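Local coordinates for protein arylesterase (Sulfolobus solfataricus, PDB 5L2P) that hydrolyses aromatic esters, organophosphates such as paraoxon and p-nitrophenyl fatty acid esters, as a broad-specificity serine esterase of the GDXG lipolytic family, at residues H80-A85 with V112-A117; T124-C129 with G159-A164; T165-R170 with E235-L240; V183-L188 with D251-Q256; T247-P252 with S273-G278. All coordinates share one frame; numbering follows the deposited sequence.

Interaction 1. Residues H80-A85 with V112-A117; sequences HFHGGA and VDYRLA
H82 lays its imidazole over the phenol ring of Y114 in an offset stack: the planes are 11° apart and the centroids 4.3 Å. The overlap is towards the hydroxyl end of the tyrosine, and Y114 OH stands over one face of the imidazole, toward its rim, 3.3 Å from H82 CE1. Both rings start with CG between the backbone N and the carbonyl carbon (chi1 67° for H82, 56° for Y114), which brings them together across the two segments. Y114 OH gives its hydrogen to H82 O, approaching from above the carbonyl plane, so one tyrosine both stacks on the side chain of H82 and bonds its backbone. At the rim of the ring, H82 ND1 donates in the ring plane to G83 O at 2.7 Å, which fixes the rotation of the ring. Also at its edge lie V112 O and, 4.0 Å from H82 CE1, the methyl L116 CD2.

Deeper in the sheet, V112 N bonds H80 O at 3.1 Å where strands 77-81 and 108-112 run out side by side, and V112 CG2 meets the edge of the F81 ring, 3.9 Å from CE1. H80 turns its own imidazole away to S98 and E94. By similarity, H82, G83 and G84 form the HGG motif of the oxyanion hole, and G83 lies close to S156. With H82 clamped by a stack, a hydroxyl and its own neighbour's carbonyl, the glycine backbone that follows is probably held ready to stabilise the anionic intermediate.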
# COMPACT_ATOMS: atom_id res chain seq x y z
N HIS A 80 25.17 -15.47 15.40
CA HIS A 80 24.16 -14.50 15.77
C HIS A 80 24.81 -13.13 16.02
O HIS A 80 25.66 -13.00 16.88
CB HIS A 80 23.43 -14.99 17.02
CG HIS A 80 22.37 -14.04 17.52
ND1 HIS A 80 21.84 -14.12 18.79
CD2 HIS A 80 21.75 -12.99 16.92
CE1 HIS A 80 20.93 -13.18 18.96
NE2 HIS A 80 20.86 -12.47 17.84
N PHE A 81 24.39 -12.14 15.24
CA PHE A 81 24.85 -10.78 15.41
C PHE A 81 23.70 -9.95 15.97
O PHE A 81 22.62 -9.90 15.34
CB PHE A 81 25.30 -10.22 14.07
CG PHE A 81 26.19 -11.15 13.27
CD1 PHE A 81 27.22 -11.82 13.87
CD2 PHE A 81 26.01 -11.29 11.92
CE1 PHE A 81 28.07 -12.63 13.14
CE2 PHE A 81 26.86 -12.10 11.16
CZ PHE A 81 27.88 -12.79 11.78
N HIS A 82 23.89 -9.34 17.15
CA HIS A 82 22.83 -8.53 17.77
C HIS A 82 22.59 -7.22 17.03
O HIS A 82 23.42 -6.78 16.26
CB HIS A 82 23.17 -8.22 19.24
CG HIS A 82 24.35 -7.31 19.41
ND1 HIS A 82 24.24 -5.94 19.37
CD2 HIS A 82 25.67 -7.57 19.58
CE1 HIS A 82 25.44 -5.40 19.53
NE2 HIS A 82 26.32 -6.36 19.67
N GLY A 83 21.44 -6.61 17.27
CA GLY A 83 21.11 -5.29 16.74
C GLY A 83 21.45 -4.17 17.74
O GLY A 83 22.18 -4.39 18.71
N GLY A 84 20.90 -2.99 17.51
CA GLY A 84 21.19 -1.82 18.30
C GLY A 84 21.82 -0.66 17.52
O GLY A 84 22.60 0.13 18.08
N ALA A 85 21.48 -0.56 16.23
CA ALA A 85 21.85 0.59 15.42
C ALA A 85 23.35 0.88 15.38
O ALA A 85 23.77 2.04 15.29
CB ALA A 85 21.10 1.81 15.89
N VAL A 112 28.05 -12.86 18.81
CA VAL A 112 29.26 -12.07 18.71
C VAL A 112 29.10 -10.65 19.29
O VAL A 112 28.11 -9.95 18.99
CB VAL A 112 29.72 -11.96 17.25
CG1 VAL A 112 31.11 -11.31 17.15
CG2 VAL A 112 29.72 -13.33 16.58
N ASP A 113 30.05 -10.23 20.12
CA ASP A 113 30.14 -8.82 20.58
C ASP A 113 31.04 -7.98 19.69
O ASP A 113 32.13 -7.61 20.10
CB ASP A 113 30.67 -8.75 22.03
CG ASP A 113 29.60 -8.50 23.03
OD1 ASP A 113 28.47 -8.08 22.64
OD2 ASP A 113 29.92 -8.70 24.20
N TYR A 114 30.58 -7.68 18.49
CA TYR A 114 31.35 -6.86 17.54
C TYR A 114 31.50 -5.46 18.08
O TYR A 114 30.68 -4.98 18.86
CB TYR A 114 30.68 -6.85 16.14
CG TYR A 114 29.24 -6.39 16.14
CD1 TYR A 114 28.93 -5.03 16.06
CD2 TYR A 114 28.19 -7.30 16.25
CE1 TYR A 114 27.63 -4.59 16.10
CE2 TYR A 114 26.86 -6.86 16.27
CZ TYR A 114 26.59 -5.52 16.20
OH TYR A 114 25.30 -5.08 16.20
N ARG A 115 32.55 -4.79 17.64
CA ARG A 115 32.81 -3.41 18.08
C ARG A 115 31.82 -2.42 17.52
O ARG A 115 31.42 -2.53 16.35
CB ARG A 115 34.23 -2.99 17.72
CG ARG A 115 35.28 -3.59 18.62
CD ARG A 115 36.68 -3.26 18.12
NE ARG A 115 37.06 -4.10 17.01
CZ ARG A 115 38.24 -4.08 16.40
NH1 ARG A 115 39.19 -3.28 16.81
NH2 ARG A 115 38.47 -4.90 15.38
N LEU A 116 31.47 -1.44 18.35
CA LEU A 116 30.39 -0.51 18.08
C LEU A 116 30.87 0.92 17.80
O LEU A 116 31.96 1.33 18.24
CB LEU A 116 29.45 -0.45 19.30
CG LEU A 116 28.87 -1.79 19.76
CD1 LEU A 116 27.98 -1.58 20.97
CD2 LEU A 116 28.08 -2.47 18.65
N ALA A 117 30.04 1.68 17.07
CA ALA A 117 30.24 3.12 16.89
C ALA A 117 29.67 3.86 18.11
O ALA A 117 28.89 3.28 18.87
CB ALA A 117 29.55 3.58 15.64

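Interaction 2. Residues T124-C129 with G159-A164; sequences TAVYDC and GNLVAA
Helix 157-171, the one that follows the inferred nucleophile S156, packs here against helix 124-138, and L161 is the side chain that bridges them. The short segments approach to 9.6 Å between axes and cross at -67°, a steep angle that limits the meeting to a few residues from each helix. L161 CG stands opposite the carbonyl carbon (chi1 -66°), which throws the two methyls forward onto helix 124-138, where they part. CD2 settles over the first turn of that helix, 3.8 Å from V126 N and 3.9 Å from A125 CB, and also touches V126 CG2. CD1 goes the other way, to C129 SG at 3.9 Å.

In the alpha/beta hydrolase fold these two helices lie on the same side of the central sheet, and the sheet itself reaches in between them: F81 of strand 77-81 lies against both C129 and L161, while Y114, which stacks on the loop that probably forms the oxyanion hole, touches A125, C129 and L161. The touching side chains are all apolar or weakly polar, small or branched, and none is charged.

One turn further along helix 157-171, A164 offers only its CB, and V126 packs beside it. V126 CG1 approaches that methyl to 3.8 Å, with CG2 a little farther off, so the valine straddles L161 and A164 while its side chain crosses that of L161 at a slant. The polar residues face elsewhere: D128 pairs with R115, and the N160 amide hydrogen-bonds W86 and F229.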
# COMPACT_ATOMS: atom_id res chain seq x y z
N THR A 124 34.25 -1.53 10.72
CA THR A 124 34.80 -2.38 11.79
C THR A 124 33.85 -3.49 12.20
O THR A 124 34.23 -4.65 12.20
CB THR A 124 35.13 -1.54 13.05
OG1 THR A 124 36.02 -0.47 12.72
CG2 THR A 124 35.82 -2.39 14.14
N ALA A 125 32.60 -3.14 12.50
CA ALA A 125 31.55 -4.14 12.84
C ALA A 125 31.40 -5.25 11.80
O ALA A 125 31.23 -6.42 12.15
CB ALA A 125 30.20 -3.48 13.06
N VAL A 126 31.47 -4.88 10.52
CA VAL A 126 31.27 -5.86 9.45
C VAL A 126 32.41 -6.87 9.44
O VAL A 126 32.19 -8.09 9.31
CB VAL A 126 31.17 -5.21 8.06
CG1 VAL A 126 30.98 -6.28 6.98
CG2 VAL A 126 30.02 -4.19 8.05
N TYR A 127 33.63 -6.36 9.56
CA TYR A 127 34.80 -7.24 9.61
C TYR A 127 34.94 -8.04 10.90
O TYR A 127 35.43 -9.17 10.85
CB TYR A 127 36.07 -6.46 9.30
CG TYR A 127 36.17 -6.11 7.84
CD1 TYR A 127 36.31 -7.12 6.88
CD2 TYR A 127 36.10 -4.79 7.41
CE1 TYR A 127 36.37 -6.81 5.53
CE2 TYR A 127 36.18 -4.47 6.04
CZ TYR A 127 36.31 -5.50 5.12
OH TYR A 127 36.39 -5.24 3.79
N ASP A 128 34.49 -7.48 12.03
CA ASP A 128 34.48 -8.25 13.27
C ASP A 128 33.57 -9.46 13.15
O ASP A 128 33.92 -10.55 13.61
CB ASP A 128 34.00 -7.40 14.49
CG ASP A 128 35.09 -6.49 15.04
OD1 ASP A 128 36.23 -6.49 14.53
OD2 ASP A 128 34.79 -5.74 15.98
N CYS A 129 32.39 -9.25 12.55
CA CYS A 129 31.43 -10.33 12.40
C CYS A 129 31.94 -11.35 11.41
O CYS A 129 31.77 -12.55 11.62
CB CYS A 129 30.08 -9.80 11.98
SG CYS A 129 29.16 -8.86 13.25
N GLY A 159 20.77 -7.52 11.23
CA GLY A 159 20.32 -7.91 9.91
C GLY A 159 21.14 -7.26 8.80
O GLY A 159 21.41 -7.88 7.77
N ASN A 160 21.52 -6.00 9.01
CA ASN A 160 22.49 -5.33 8.13
C ASN A 160 23.79 -6.11 8.01
O ASN A 160 24.31 -6.28 6.89
CB ASN A 160 22.83 -3.95 8.67
CG ASN A 160 23.88 -3.24 7.83
OD1 ASN A 160 25.01 -2.94 8.30
ND2 ASN A 160 23.51 -2.93 6.58
N LEU A 161 24.30 -6.57 9.17
CA LEU A 161 25.58 -7.30 9.26
C LEU A 161 25.50 -8.68 8.61
O LEU A 161 26.46 -9.15 8.02
CB LEU A 161 26.02 -7.38 10.70
CG LEU A 161 26.37 -6.03 11.35
CD1 LEU A 161 26.42 -6.11 12.87
CD2 LEU A 161 27.70 -5.53 10.80
N VAL A 162 24.32 -9.31 8.69
CA VAL A 162 24.05 -10.55 7.97
C VAL A 162 24.15 -10.35 6.43
O VAL A 162 24.80 -11.12 5.73
CB VAL A 162 22.65 -11.10 8.30
CG1 VAL A 162 22.23 -12.19 7.30
CG2 VAL A 162 22.60 -11.66 9.72
N ALA A 163 23.54 -9.29 5.94
CA ALA A 163 23.56 -9.02 4.48
C ALA A 163 24.97 -8.65 4.03
O ALA A 163 25.46 -9.14 3.00
CB ALA A 163 22.58 -7.92 4.11
N ALA A 164 25.65 -7.81 4.84
CA ALA A 164 27.01 -7.35 4.51
C ALA A 164 28.01 -8.51 4.52
O ALA A 164 28.86 -8.61 3.65
CB ALA A 164 27.45 -6.26 5.48

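Interaction 3. Residues T165-R170 with E235-L240; sequences TSLLAR and EDLSNL
Extended through its first torsions (chi1 -174°) and then bent at the third (chi3 65°), R170 carries its guanidinium from helix 157-171 into the loop 235-240. The motif it meets is an Asx turn: D236 OD1 accepts S238 N from above the carboxylate plane, and also S238 OG at 2.9 Å on its syn side. The turn presents two main-chain carbonyls to the arginine. NH1 and NH2 come end-on to the single atom D236 O, from the same face of its plane, at 2.9 and 3.1 Å; NH1 also bonds S238 O at 2.8 Å, in that carbonyl's plane. The D236 carboxylate contributes charge rather than a bond, with OD2 lying over a guanidinium face 3.5 Å from NH1.

Next to the arginine the contact is apolar. L240, which leads into strand 242-248 and is backed by Y260 and L264 of helix 254-266, lays its CD2 against S166 O of the helix backbone, while L167 CD2 touches L237 CD2 at 4.1 Å. S166 turns its hydroxyl back to V162 O within its own helix, leaving its CB to face the loop, 4.0 Å from L240 CD2.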
# COMPACT_ATOMS: atom_id res chain seq x y z
N THR A 165 27.91 -9.37 5.52
CA THR A 165 28.70 -10.57 5.66
C THR A 165 28.58 -11.52 4.51
O THR A 165 29.53 -12.21 4.18
CB THR A 165 28.16 -11.33 6.89
OG1 THR A 165 28.56 -10.63 8.08
CG2 THR A 165 28.61 -12.76 6.96
N SER A 166 27.37 -11.64 3.99
CA SER A 166 27.10 -12.55 2.87
C SER A 166 27.85 -12.10 1.61
O SER A 166 28.30 -12.92 0.83
CB SER A 166 25.62 -12.58 2.56
OG SER A 166 24.90 -13.24 3.59
N LEU A 167 27.99 -10.79 1.44
CA LEU A 167 28.75 -10.24 0.33
C LEU A 167 30.24 -10.50 0.46
O LEU A 167 30.91 -10.81 -0.55
CB LEU A 167 28.53 -8.74 0.21
CG LEU A 167 27.10 -8.27 -0.10
CD1 LEU A 167 27.01 -6.74 -0.07
CD2 LEU A 167 26.72 -8.82 -1.46
N LEU A 168 30.78 -10.35 1.68
CA LEU A 168 32.16 -10.69 1.97
C LEU A 168 32.38 -12.19 1.82
O LEU A 168 33.45 -12.62 1.37
CB LEU A 168 32.54 -10.29 3.38
CG LEU A 168 32.77 -8.81 3.63
CD1 LEU A 168 33.15 -8.58 5.08
CD2 LEU A 168 33.89 -8.29 2.76
N ALA A 169 31.39 -12.97 2.21
CA ALA A 169 31.51 -14.43 2.15
C ALA A 169 31.64 -14.86 0.71
O ALA A 169 32.44 -15.74 0.38
CB ALA A 169 30.30 -15.10 2.78
N ARG A 170 30.88 -14.21 -0.17
CA ARG A 170 30.92 -14.48 -1.59
C ARG A 170 32.24 -14.04 -2.22
O ARG A 170 32.82 -14.77 -3.00
CB ARG A 170 29.74 -13.82 -2.29
CG ARG A 170 29.64 -14.17 -3.76
CD ARG A 170 28.51 -13.41 -4.41
NE ARG A 170 28.77 -11.98 -4.43
CZ ARG A 170 27.89 -11.05 -4.79
NH1 ARG A 170 26.66 -11.38 -5.13
NH2 ARG A 170 28.24 -9.78 -4.78
N GLU A 235 25.60 -4.10 -7.08
CA GLU A 235 25.33 -4.47 -8.49
C GLU A 235 24.85 -5.89 -8.62
O GLU A 235 23.90 -6.15 -9.32
CB GLU A 235 26.57 -4.25 -9.36
CG GLU A 235 26.92 -2.78 -9.51
CD GLU A 235 27.97 -2.51 -10.60
OE1 GLU A 235 28.04 -3.29 -11.59
OE2 GLU A 235 28.72 -1.51 -10.47
N ASP A 236 25.48 -6.81 -7.92
CA ASP A 236 25.15 -8.24 -8.02
C ASP A 236 24.73 -8.83 -6.65
O ASP A 236 25.49 -8.78 -5.69
CB ASP A 236 26.36 -8.99 -8.55
CG ASP A 236 26.07 -10.43 -8.80
OD1 ASP A 236 24.94 -10.77 -9.16
OD2 ASP A 236 26.99 -11.24 -8.65
N LEU A 237 23.53 -9.39 -6.57
CA LEU A 237 23.07 -10.09 -5.38
C LEU A 237 22.81 -11.59 -5.62
O LEU A 237 22.06 -12.20 -4.85
CB LEU A 237 21.82 -9.40 -4.82
CG LEU A 237 22.09 -8.01 -4.23
CD1 LEU A 237 20.77 -7.34 -3.92
CD2 LEU A 237 22.97 -8.08 -2.98
N SER A 238 23.42 -12.16 -6.67
CA SER A 238 23.30 -13.61 -6.93
C SER A 238 24.39 -14.38 -6.20
O SER A 238 25.35 -13.78 -5.72
CB SER A 238 23.40 -13.88 -8.43
OG SER A 238 24.72 -13.61 -8.91
N ASN A 239 24.27 -15.71 -6.17
CA ASN A 239 25.24 -16.59 -5.51
C ASN A 239 25.43 -16.24 -4.04
O ASN A 239 26.52 -16.34 -3.50
CB ASN A 239 26.58 -16.57 -6.25
CG ASN A 239 26.51 -17.20 -7.62
OD1 ASN A 239 25.77 -18.16 -7.85
ND2 ASN A 239 27.31 -16.68 -8.55
N LEU A 240 24.36 -15.81 -3.42
CA LEU A 240 24.34 -15.55 -2.03
C LEU A 240 23.56 -16.68 -1.38
O LEU A 240 22.83 -17.39 -2.07
CB LEU A 240 23.68 -14.19 -1.74
CG LEU A 240 24.50 -12.97 -2.13
CD1 LEU A 240 23.69 -11.72 -1.82
CD2 LEU A 240 25.81 -12.90 -1.38

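Interaction 4. Residues V183-L188 with D251-Q256; sequences VPFVYL and DPLRDQ
V183, just past the end of strand 178-182, sets CG1 beside the carboxylate of D251, 3.5 Å from OD2. That oxygen is bonded to ND1 of H281, and D251 and H281 are inferred to be catalytic together with S156, so the valine is an apolar wall next to the acid. P184 gives its carbonyl to the contact: P184 O sits over L253 CB, and L253 CD1 faces both P184 O and V183 O. F185 follows, with its ring CD2 4.2 Å from L253 CD2 and with Q256 OE1 over one face of its ring.

At V186 the contact becomes polar. V186 N donates to Q256 OE1 at 2.9 Å, nearly straight and on a lone pair in the amide plane, while Y187 N reaches the same oxygen at 3.2 Å from 43° above that plane. Q256 can do this because its chain starts between the backbone N and carbonyl carbon (chi1 67°) and then runs out extended, sliding antiparallel past V186, whose CG2 meets Q256 CB at 3.7 Å. Two successive buried amides are thus satisfied by one side-chain oxygen. Y187 sends its hydroxyl on to L188 of a second subunit.

The other segment is shaped by a type I turn, D251 to R254, in which D251 OD1 caps L253 N at 2.9 Å and leads the chain into helix 254-266. The whole arrangement sits where strand 178-182 leaves the sheet next to strand 242-248: helix 254-266 starts over the loop, helix 193-197 touches P252 and Q256, and N160 of helix 157-171 holds F185 O.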
# COMPACT_ATOMS: atom_id res chain seq x y z
N VAL A 183 14.19 -7.91 10.24
CA VAL A 183 14.03 -6.47 10.18
C VAL A 183 15.32 -5.69 9.87
O VAL A 183 15.60 -4.67 10.49
CB VAL A 183 13.31 -5.94 11.44
CG1 VAL A 183 11.89 -6.55 11.52
CG2 VAL A 183 14.12 -6.22 12.72
N PRO A 184 16.04 -6.09 8.83
CA PRO A 184 17.30 -5.47 8.52
C PRO A 184 17.28 -4.03 7.99
O PRO A 184 16.32 -3.60 7.33
CB PRO A 184 17.81 -6.36 7.35
CG PRO A 184 16.58 -6.75 6.62
CD PRO A 184 15.54 -6.94 7.70
N PHE A 185 18.38 -3.33 8.25
CA PHE A 185 18.74 -2.12 7.50
C PHE A 185 19.62 -2.53 6.32
O PHE A 185 20.68 -3.13 6.50
CB PHE A 185 19.50 -1.14 8.41
CG PHE A 185 19.98 0.09 7.71
CD1 PHE A 185 21.15 0.08 6.95
CD2 PHE A 185 19.27 1.28 7.80
CE1 PHE A 185 21.61 1.24 6.30
CE2 PHE A 185 19.73 2.42 7.14
CZ PHE A 185 20.90 2.39 6.40
N VAL A 186 19.20 -2.16 5.10
CA VAL A 186 19.96 -2.50 3.88
C VAL A 186 20.21 -1.32 2.95
O VAL A 186 20.90 -1.48 1.94
CB VAL A 186 19.25 -3.59 3.07
CG1 VAL A 186 19.28 -4.90 3.82
CG2 VAL A 186 17.80 -3.23 2.72
N TYR A 187 19.69 -0.15 3.27
CA TYR A 187 19.74 0.99 2.36
C TYR A 187 19.32 2.30 3.06
O TYR A 187 18.57 2.27 4.04
CB TYR A 187 18.76 0.74 1.17
CG TYR A 187 18.88 1.75 0.05
CD1 TYR A 187 20.08 1.89 -0.65
CD2 TYR A 187 17.83 2.59 -0.30
CE1 TYR A 187 20.24 2.84 -1.64
CE2 TYR A 187 17.95 3.52 -1.35
CZ TYR A 187 19.17 3.64 -2.01
OH TYR A 187 19.40 4.55 -3.04
N LEU A 188 19.80 3.42 2.55
CA LEU A 188 19.31 4.73 2.97
C LEU A 188 18.01 5.03 2.25
O LEU A 188 17.97 5.75 1.25
CB LEU A 188 20.33 5.84 2.70
CG LEU A 188 20.05 7.16 3.41
CD1 LEU A 188 20.41 7.08 4.90
CD2 LEU A 188 20.83 8.26 2.72
N ASP A 251 7.03 -0.88 10.78
CA ASP A 251 8.44 -0.68 10.92
C ASP A 251 8.86 0.21 9.77
O ASP A 251 8.49 -0.05 8.63
CB ASP A 251 9.11 -2.04 10.81
CG ASP A 251 10.64 -1.99 11.02
OD1 ASP A 251 11.26 -0.90 10.92
OD2 ASP A 251 11.20 -3.09 11.27
N PRO A 252 9.61 1.27 10.06
CA PRO A 252 10.04 2.11 8.93
C PRO A 252 10.95 1.39 7.93
O PRO A 252 11.02 1.77 6.79
CB PRO A 252 10.76 3.29 9.62
CG PRO A 252 11.12 2.79 10.96
CD PRO A 252 10.02 1.84 11.34
N LEU A 253 11.63 0.35 8.35
CA LEU A 253 12.57 -0.38 7.53
C LEU A 253 11.88 -1.51 6.77
O LEU A 253 12.57 -2.29 6.08
CB LEU A 253 13.71 -1.00 8.40
CG LEU A 253 14.50 -0.09 9.32
CD1 LEU A 253 15.53 -0.91 10.10
CD2 LEU A 253 15.19 1.02 8.54
N ARG A 254 10.55 -1.62 6.92
CA ARG A 254 9.80 -2.71 6.27
C ARG A 254 10.04 -2.81 4.78
O ARG A 254 10.36 -3.88 4.28
CB ARG A 254 8.31 -2.53 6.53
CG ARG A 254 7.38 -3.61 5.97
CD ARG A 254 5.92 -3.15 6.01
NE ARG A 254 5.66 -2.14 4.99
CZ ARG A 254 4.62 -1.34 4.95
NH1 ARG A 254 3.70 -1.39 5.89
NH2 ARG A 254 4.50 -0.47 3.94
N ASP A 255 9.90 -1.70 4.07
CA ASP A 255 9.92 -1.75 2.59
C ASP A 255 11.29 -2.07 2.01
O ASP A 255 11.40 -2.84 1.04
CB ASP A 255 9.33 -0.48 1.98
CG ASP A 255 7.78 -0.39 2.21
OD1 ASP A 255 7.16 -1.45 2.45
OD2 ASP A 255 7.20 0.72 2.18
N GLN A 256 12.37 -1.55 2.61
CA GLN A 256 13.74 -1.88 2.17
C GLN A 256 14.07 -3.35 2.39
O GLN A 256 14.74 -3.96 1.55
CB GLN A 256 14.81 -1.00 2.84
CG GLN A 256 14.99 -1.16 4.32
CD GLN A 256 15.84 -0.04 4.92
OE1 GLN A 256 17.06 -0.18 5.12
NE2 GLN A 256 15.20 1.08 5.19

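Interaction 5. Residues T247-P252 with S273-G278; sequences TAEYDP and SFRVNG
E249 leaves the end of strand 242-248 with CB packed 3.7 Å from V276 O, near N277 CA. CG lies over one face of the neighbouring Y250 ring, and the extended chain (chi1 -178°) carries the carboxylate past N277 to the turn beyond strand 271-276. There OE1 accepts G278 N at 2.9 Å, nearly along its C-O axis, and rests beside N277 CB. OE2 turns to a salt bridge with R197 of the fourth subunit.

Next to this glutamate the two strands pair in parallel: T247 N to F274 O, V276 N to T247 O at 2.7 Å, and E249 N to V276 O at 3.0 Å. T247 and R275 share one face of the sheet, with T247 OG1 3.4 Å from R275 CB; their polar ends meet again at E258, which takes both T247 OG1 and R275 NE. Strand 271-276 continues the sheet into the third subunit through antiparallel pairing.

The two strands and helix 254-266 make a beta-alpha-beta unit, and the turns beyond their ends lead to the inferred catalytic residues D251 and H281, as the acid and histidine are placed in alpha/beta hydrolases.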
# COMPACT_ATOMS: atom_id res chain seq x y z
N THR A 247 10.12 -9.15 8.03
CA THR A 247 9.84 -7.76 8.23
C THR A 247 8.64 -7.59 9.19
O THR A 247 7.91 -8.55 9.47
CB THR A 247 9.56 -7.04 6.90
OG1 THR A 247 8.47 -7.66 6.20
CG2 THR A 247 10.79 -7.01 6.03
N ALA A 248 8.45 -6.35 9.66
CA ALA A 248 7.30 -6.00 10.44
C ALA A 248 6.48 -4.90 9.75
O ALA A 248 7.04 -3.97 9.16
CB ALA A 248 7.75 -5.52 11.80
N GLU A 249 5.15 -4.97 9.89
CA GLU A 249 4.26 -4.04 9.18
C GLU A 249 4.44 -2.57 9.53
O GLU A 249 4.45 -1.70 8.63
CB GLU A 249 2.80 -4.47 9.41
CG GLU A 249 1.75 -3.65 8.71
CD GLU A 249 0.36 -4.14 9.02
OE1 GLU A 249 0.26 -4.98 9.95
OE2 GLU A 249 -0.62 -3.70 8.32
N TYR A 250 4.57 -2.26 10.80
CA TYR A 250 4.67 -0.84 11.22
C TYR A 250 6.10 -0.48 11.64
O TYR A 250 6.34 0.11 12.68
CB TYR A 250 3.65 -0.57 12.32
CG TYR A 250 2.25 -0.73 11.79
CD1 TYR A 250 1.72 0.17 10.86
CD2 TYR A 250 1.49 -1.82 12.16
CE1 TYR A 250 0.46 -0.01 10.35
CE2 TYR A 250 0.21 -1.99 11.66
CZ TYR A 250 -0.29 -1.08 10.75
OH TYR A 250 -1.53 -1.22 10.22
N ASP A 251 7.03 -0.88 10.78
CA ASP A 251 8.44 -0.68 10.92
C ASP A 251 8.86 0.21 9.77
O ASP A 251 8.49 -0.05 8.63
CB ASP A 251 9.11 -2.04 10.81
CG ASP A 251 10.64 -1.99 11.02
OD1 ASP A 251 11.26 -0.90 10.92
OD2 ASP A 251 11.20 -3.09 11.27
N PRO A 252 9.61 1.27 10.06
CA PRO A 252 10.04 2.11 8.93
C PRO A 252 10.95 1.39 7.93
O PRO A 252 11.02 1.77 6.79
CB PRO A 252 10.76 3.29 9.62
CG PRO A 252 11.12 2.79 10.96
CD PRO A 252 10.02 1.84 11.34
N SER A 273 10.31 -14.79 2.44
CA SER A 273 10.16 -13.44 2.91
C SER A 273 8.76 -13.32 3.45
O SER A 273 7.77 -13.57 2.75
CB SER A 273 10.36 -12.46 1.76
OG SER A 273 10.06 -11.14 2.17
N PHE A 274 8.64 -12.98 4.70
CA PHE A 274 7.30 -12.76 5.24
C PHE A 274 7.29 -11.54 6.10
O PHE A 274 8.31 -11.14 6.59
CB PHE A 274 6.73 -13.99 5.97
CG PHE A 274 7.56 -14.47 7.10
CD1 PHE A 274 8.57 -15.38 6.88
CD2 PHE A 274 7.29 -14.05 8.40
CE1 PHE A 274 9.35 -15.82 7.93
CE2 PHE A 274 8.05 -14.47 9.45
CZ PHE A 274 9.09 -15.35 9.23
N ARG A 275 6.12 -10.93 6.21
CA ARG A 275 5.90 -9.72 6.97
C ARG A 275 5.00 -10.04 8.17
O ARG A 275 3.93 -10.62 8.00
CB ARG A 275 5.21 -8.69 6.12
CG ARG A 275 4.84 -7.40 6.85
CD ARG A 275 3.75 -6.64 6.07
NE ARG A 275 4.23 -6.08 4.81
CZ ARG A 275 3.62 -5.10 4.16
NH1 ARG A 275 2.45 -4.66 4.56
NH2 ARG A 275 4.20 -4.52 3.14
N VAL A 276 5.47 -9.70 9.38
CA VAL A 276 4.67 -9.90 10.59
C VAL A 276 3.75 -8.68 10.79
O VAL A 276 4.23 -7.55 10.99
CB VAL A 276 5.56 -10.08 11.83
CG1 VAL A 276 4.72 -10.26 13.09
CG2 VAL A 276 6.51 -11.27 11.64
N ASN A 277 2.45 -8.90 10.73
CA ASN A 277 1.52 -7.81 10.86
C ASN A 277 1.26 -7.37 12.33
O ASN A 277 1.44 -8.13 13.26
CB ASN A 277 0.20 -8.14 10.15
CG ASN A 277 0.37 -8.37 8.61
OD1 ASN A 277 1.13 -7.70 7.92
ND2 ASN A 277 -0.37 -9.34 8.09
N GLY A 278 0.84 -6.12 12.51
CA GLY A 278 0.44 -5.58 13.79
C GLY A 278 1.58 -5.40 14.77
O GLY A 278 1.36 -5.24 15.97

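Interactions 1, 2 and 4 are buried and lie nearest the middle of the chain; interaction 5 is buried at the edge strand of this chain's sheet, which pairs on with a third subunit; interaction 3 is partly exposed and away from the annotated sites. Helix 157-171 serves two contacts: interaction 2 is apolar, while interaction 3, farther along the helix, rests on R170 gripping backbone carbonyls. Y114 and the R115–D128 salt bridge tie interaction 1 to interaction 2, and N160 ties 2 to 4. Interactions 4 and 5 share D251 and P252, and R254 NH1 makes a weak hydrogen bond to E249 O. Backbone pairing dominates 5, side-chain amide bonding 4, and aromatic stacking 1.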